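Local atomic coordinates of ribosomal RNA small subunit methyltransferase E (Legionella pneumophila, PDB entry 5O95), a protein that probably methylates N3 of uridine 1498 in 16S rRNA, using S-adenosyl-L-methionine as the methyl donor. Residues 160-165 with 193-198; 83-88 with 229-234. One frame throughout, in Å; residues are numbered along the deposited sequence.

Contact 1 of 2, residues 160-165 with 193-198; sequences DQFVRE and ALIIGP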
loop_
_atom_site.group_PDB
_atom_site.type_symbol
_atom_site.label_atom_id
_atom_site.label_comp_id
_atom_site.label_asym_id
_atom_site.label_seq_id
_atom_site.Cartn_x
_atom_site.Cartn_y
_atom_site.Cartn_z
ATOM N N ASP B 160 -11.405 -16.333 17.800
ATOM C CA ASP B 160 -11.130 -17.032 19.050
ATOM C C ASP B 160 -10.088 -18.129 18.862
ATOM O O ASP B 160 -9.199 -18.296 19.706
ATOM C CB ASP B 160 -12.413 -17.579 19.688
ATOM C CG ASP B 160 -13.143 -18.566 18.806
ATOM O OD1 ASP B 160 -12.845 -18.662 17.601
ATOM O OD2 ASP B 160 -14.041 -19.255 19.332
ATOM N N GLN B 161 -10.177 -18.884 17.766
ATOM C CA GLN B 161 -9.128 -19.858 17.472
ATOM C C GLN B 161 -7.784 -19.178 17.259
ATOM O O GLN B 161 -6.749 -19.674 17.720
ATOM C CB GLN B 161 -9.493 -20.702 16.251
ATOM C CG GLN B 161 -8.440 -21.747 15.944
ATOM C CD GLN B 161 -8.878 -22.746 14.895
ATOM O OE1 GLN B 161 -9.940 -22.609 14.292
ATOM N NE2 GLN B 161 -8.049 -23.760 14.667
ATOM N N PHE B 162 -7.767 -18.036 16.568
ATOM C CA PHE B 162 -6.491 -17.385 16.301
ATOM C C PHE B 162 -5.806 -16.944 17.588
ATOM O O PHE B 162 -4.607 -17.176 17.774
ATOM C CB PHE B 162 -6.645 -16.207 15.342
ATOM C CG PHE B 162 -5.343 -15.577 14.992
ATOM C CD1 PHE B 162 -4.570 -16.083 13.960
ATOM C CD2 PHE B 162 -4.870 -14.493 15.718
ATOM C CE1 PHE B 162 -3.346 -15.506 13.647
ATOM C CE2 PHE B 162 -3.648 -13.919 15.416
ATOM C CZ PHE B 162 -2.886 -14.428 14.382
ATOM N N VAL B 163 -6.543 -16.288 18.488
ATOM C CA VAL B 163 -5.899 -15.833 19.715
ATOM C C VAL B 163 -5.527 -17.003 20.624
ATOM O O VAL B 163 -4.528 -16.935 21.351
ATOM C CB VAL B 163 -6.718 -14.737 20.425
ATOM C CG1 VAL B 163 -7.056 -13.619 19.441
ATOM C CG2 VAL B 163 -7.969 -15.306 21.082
ATOM N N ARG B 164 -6.297 -18.098 20.586
ATOM C CA ARG B 164 -5.985 -19.243 21.434
ATOM C C ARG B 164 -4.663 -19.882 21.020
ATOM O O ARG B 164 -3.868 -20.292 21.875
ATOM C CB ARG B 164 -7.141 -20.248 21.396
ATOM C CG ARG B 164 -6.716 -21.708 21.448
ATOM C CD ARG B 164 -7.888 -22.619 21.809
ATOM N NE ARG B 164 -9.108 -22.274 21.085
ATOM C CZ ARG B 164 -9.475 -22.821 19.930
ATOM N NH1 ARG B 164 -8.715 -23.748 19.362
ATOM N NH2 ARG B 164 -10.604 -22.439 19.345
ATOM N N GLU B 165 -4.386 -19.920 19.718
ATOM C CA GLU B 165 -3.226 -20.629 19.194
ATOM C C GLU B 165 -1.985 -19.761 19.040
ATOM O O GLU B 165 -0.887 -20.309 18.878
ATOM C CB GLU B 165 -3.557 -21.245 17.831
ATOM C CG GLU B 165 -4.666 -22.276 17.891
ATOM C CD GLU B 165 -5.049 -22.802 16.523
ATOM O OE1 GLU B 165 -4.652 -22.195 15.505
ATOM O OE2 GLU B 165 -5.757 -23.824 16.468
ATOM N N ALA B 193 2.693 -11.376 16.033
ATOM C CA ALA B 193 1.363 -11.636 15.496
ATOM C C ALA B 193 0.636 -10.303 15.444
ATOM O O ALA B 193 0.702 -9.526 16.399
ATOM C CB ALA B 193 0.589 -12.629 16.365
ATOM N N LEU B 194 0.015 -10.015 14.309
ATOM C CA LEU B 194 -0.699 -8.757 14.109
ATOM C C LEU B 194 -2.093 -9.065 13.600
ATOM O O LEU B 194 -2.244 -9.672 12.534
ATOM C CB LEU B 194 0.029 -7.898 13.073
ATOM C CG LEU B 194 -0.668 -6.627 12.607
ATOM C CD1 LEU B 194 -0.747 -5.631 13.747
ATOM C CD2 LEU B 194 0.087 -6.068 11.400
ATOM N N ILE B 195 -3.100 -8.610 14.340
ATOM C CA ILE B 195 -4.501 -8.741 13.957
ATOM C C ILE B 195 -4.957 -7.427 13.339
ATOM O O ILE B 195 -4.899 -6.376 13.987
ATOM C CB ILE B 195 -5.378 -9.081 15.169
ATOM C CG1 ILE B 195 -4.992 -10.447 15.736
ATOM C CG2 ILE B 195 -6.853 -9.096 14.754
ATOM C CD1 ILE B 195 -5.758 -10.834 16.964
ATOM N N ILE B 196 -5.421 -7.485 12.094
ATOM C CA ILE B 196 -6.109 -6.370 11.450
ATOM C C ILE B 196 -7.556 -6.785 11.287
ATOM O O ILE B 196 -7.846 -7.774 10.601
ATOM C CB ILE B 196 -5.497 -6.066 10.083
ATOM C CG1 ILE B 196 -3.991 -5.899 10.262
ATOM C CG2 ILE B 196 -6.187 -4.863 9.433
ATOM C CD1 ILE B 196 -3.417 -4.808 9.506
ATOM N N GLY B 197 -8.463 -6.045 11.930
ATOM C CA GLY B 197 -9.871 -6.340 11.850
ATOM C C GLY B 197 -10.544 -5.700 10.655
ATOM O O GLY B 197 -9.918 -5.042 9.822
ATOM N N PRO B 198 -11.855 -5.897 10.556
ATOM C CA PRO B 198 -12.621 -5.282 9.472
ATOM C C PRO B 198 -12.813 -3.801 9.745
ATOM O O PRO B 198 -12.541 -3.291 10.834
ATOM C CB PRO B 198 -13.966 -6.014 9.540
ATOM C CG PRO B 198 -14.122 -6.328 11.024
ATOM C CD PRO B 198 -12.707 -6.619 11.517
#
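The side chains of Phe162 and Ile195 run alongside each other in opposite senses, with Phe162 CE2 3.7 Å from Ile195 CG1. The CD2 atom of the same ring also reaches Ile195 CD1. Phe162 turns CG anti to its backbone N (chi1 -177°), which carries the ring away from the helix and across to the strand, so that its tip also lies near the methyl group of Ala193. Val163 crosses Ile195 at about a right angle, bringing Val163 CG1 to 3.9 Å from Ile195 CD1. The CG1-CD1 arm of Ile195 is long enough for CD1 to meet both Val163 and the Phe162 ring, while the small Ala193 leaves room for the ring.

These residues join helix 159-165 to one face of the parallel sheet of the SPOUT methyltransferase domain. The helix belongs to the crossover from strand 152-158 to strand 170-174 and runs nearly antiparallel to strand 193-196, their axes 10.9 Å apart at closest approach. His84 meets the Phe162 ring edge-to-face, and Leu209 and Thr210 of helix 204-212 pack on Val163.

Away from the sheet the helix is polar: Gln161 NE2 donates to Glu165 OE2 at 2.9 Å. OE2 lies in the amide plane of Gln161, whereas NE2 approaches from 40° out of the Glu165 carboxylate plane. With no hydrogen bond between the two segments, this contact is sustained by burial and close packing of hydrocarbon.

Contact 2 of 2, residues 83-88 with 229-234; sequences IHLAQA and TAAITA
The flat amide of Gln87 meets the methyl group of Ala231, which lies to one side of the amide plane and closest to the oxygen: Gln87 OE1 is 3.4 Å from Ala231 CB. The imidazole of His84, on the other face of the strand, is held at both nitrogens, ND1 by Glu168 and NE2 by Thr111. This is sheet-to-helix packing in the knotted alpha/beta fold of SPOUT methyltransferases, with central strand 82-88 lying against C-terminal helix 227-242.

Leu85 adds a looser apolar touch, Leu85 CD2 to Ala231 CB at 4.4 Å. The small alanine lets the helix come close, its CA only 7.5 Å from that of Gln87. A bend at chi2 (72°) folds the Gln87 amide over toward the helix. Its oxygen is buried there with no hydrogen-bond partner in the model, which would be expected to carry an energetic cost.

The helix also faces the second subunit, where Lys101 and Glu104 of that chain bond to Thr229 OG1 and Ile232 packs on its counterpart. Within the helix, Thr229 O accepts twice, from Thr233 N at 2.8 Å and from Thr233 OG1, which lies 47° out of the plane of the Thr229 carbonyl.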
loop_
_atom_site.group_PDB
_atom_site.type_symbol
_atom_site.label_atom_id
_atom_site.label_comp_id
_atom_site.label_asym_id
_atom_site.label_seq_id
_atom_site.Cartn_x
_atom_site.Cartn_y
_atom_site.Cartn_z
ATOM N N ILE B 83 6.642 -11.907 10.801
ATOM C CA ILE B 83 5.331 -11.338 11.103
ATOM C C ILE B 83 4.279 -12.332 10.644
ATOM O O ILE B 83 4.324 -12.807 9.503
ATOM C CB ILE B 83 5.136 -9.998 10.388
ATOM C CG1 ILE B 83 6.291 -9.040 10.729
ATOM C CG2 ILE B 83 3.778 -9.409 10.755
ATOM C CD1 ILE B 83 6.217 -7.723 9.969
ATOM N N HIS B 84 3.345 -12.651 11.530
ATOM C CA HIS B 84 2.163 -13.439 11.200
ATOM C C HIS B 84 0.984 -12.469 11.184
ATOM O O HIS B 84 0.553 -11.995 12.242
ATOM C CB HIS B 84 1.943 -14.527 12.241
ATOM C CG HIS B 84 0.789 -15.430 11.929
ATOM N ND1 HIS B 84 0.472 -16.517 12.709
ATOM C CD2 HIS B 84 -0.116 -15.412 10.921
ATOM C CE1 HIS B 84 -0.580 -17.135 12.196
ATOM N NE2 HIS B 84 -0.958 -16.481 11.112
ATOM N N LEU B 85 0.482 -12.180 9.981
ATOM C CA LEU B 85 -0.628 -11.265 9.764
ATOM C C LEU B 85 -1.924 -12.053 9.766
ATOM O O LEU B 85 -2.054 -13.029 9.024
ATOM C CB LEU B 85 -0.482 -10.612 8.389
ATOM C CG LEU B 85 -1.714 -9.787 7.997
ATOM C CD1 LEU B 85 -1.993 -8.618 8.973
ATOM C CD2 LEU B 85 -1.561 -9.289 6.552
ATOM N N ALA B 86 -2.885 -11.612 10.583
ATOM C CA ALA B 86 -4.232 -12.178 10.589
ATOM C C ALA B 86 -5.120 -11.071 10.044
ATOM O O ALA B 86 -5.306 -10.047 10.706
ATOM C CB ALA B 86 -4.650 -12.587 12.003
ATOM N N GLN B 87 -5.590 -11.233 8.806
ATOM C CA GLN B 87 -6.278 -10.169 8.079
ATOM C C GLN B 87 -7.742 -10.550 7.977
ATOM O O GLN B 87 -8.067 -11.591 7.397
ATOM C CB GLN B 87 -5.691 -10.019 6.671
ATOM C CG GLN B 87 -6.332 -8.911 5.835
ATOM C CD GLN B 87 -5.955 -7.510 6.317
ATOM O OE1 GLN B 87 -4.959 -7.337 7.002
ATOM N NE2 GLN B 87 -6.764 -6.506 5.962
ATOM N N ALA B 88 -8.620 -9.706 8.517
ATOM C CA ALA B 88 -10.044 -10.007 8.456
ATOM C C ALA B 88 -10.512 -10.034 7.007
ATOM O O ALA B 88 -10.078 -9.226 6.180
ATOM C CB ALA B 88 -10.822 -8.961 9.244
ATOM N N THR B 229 -4.986 -0.759 3.264
ATOM C CA THR B 229 -3.898 0.168 3.545
ATOM C C THR B 229 -3.292 -0.133 4.900
ATOM O O THR B 229 -2.066 -0.099 5.062
ATOM C CB THR B 229 -4.452 1.590 3.554
ATOM O OG1 THR B 229 -5.155 1.839 2.340
ATOM C CG2 THR B 229 -3.290 2.598 3.667
ATOM N N ALA B 230 -4.138 -0.404 5.890
ATOM C CA ALA B 230 -3.681 -0.667 7.243
ATOM C C ALA B 230 -2.732 -1.850 7.288
ATOM O O ALA B 230 -1.724 -1.804 7.993
ATOM C CB ALA B 230 -4.871 -0.929 8.166
ATOM N N ALA B 231 -3.079 -2.944 6.607
ATOM C CA ALA B 231 -2.179 -4.090 6.557
ATOM C C ALA B 231 -0.805 -3.689 6.060
ATOM O O ALA B 231 0.212 -4.044 6.664
ATOM C CB ALA B 231 -2.761 -5.173 5.652
ATOM N N ILE B 232 -0.752 -2.978 4.938
ATOM C CA ILE B 232 0.558 -2.716 4.350
ATOM C C ILE B 232 1.307 -1.646 5.147
ATOM O O ILE B 232 2.528 -1.708 5.284
ATOM C CB ILE B 232 0.431 -2.421 2.846
ATOM C CG1 ILE B 232 -0.375 -3.541 2.160
ATOM C CG2 ILE B 232 1.820 -2.367 2.191
ATOM C CD1 ILE B 232 -0.047 -4.996 2.644
ATOM N N THR B 233 0.597 -0.670 5.714
ATOM C CA THR B 233 1.234 0.305 6.591
ATOM C C THR B 233 1.794 -0.352 7.850
ATOM O O THR B 233 2.918 -0.045 8.278
ATOM C CB THR B 233 0.182 1.375 6.971
ATOM O OG1 THR B 233 -0.204 2.075 5.774
ATOM C CG2 THR B 233 0.716 2.352 8.014
ATOM N N ALA B 234 1.035 -1.261 8.461
ATOM C CA ALA B 234 1.510 -1.913 9.675
ATOM C C ALA B 234 2.740 -2.768 9.386
ATOM O O ALA B 234 3.722 -2.734 10.134
ATOM C CB ALA B 234 0.395 -2.792 10.259
#

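How the contacts relate
Contacts 1 and 2 cover opposite faces of the same sheet, their centres 11 Å apart, and both segments of contact 1 fall between those of contact 2 in the sequence. Neighbouring strands 191-196 and 82-88 join them through probable hydrogen bonds, Leu194 N to His84 O at 2.9 Å and Leu194 O to Ala86 N at 2.8 Å. Ile196, pointing to the face opposite Ile195, packs tightly against contact 2, Ile196 CD1 lying a short 3.3 Å from Ala231 CA. Segment 193-198 enters the S-adenosyl-L-methionine site at Gly197, just after strand 191-196; the packing of contact 1 lies further back, the Ile195 side chain about 7 Å from that of cofactor-binding Leu174. In contact 2, the Gln87 side chain is about 4 Å from that of Thr227, another cofactor-binding residue.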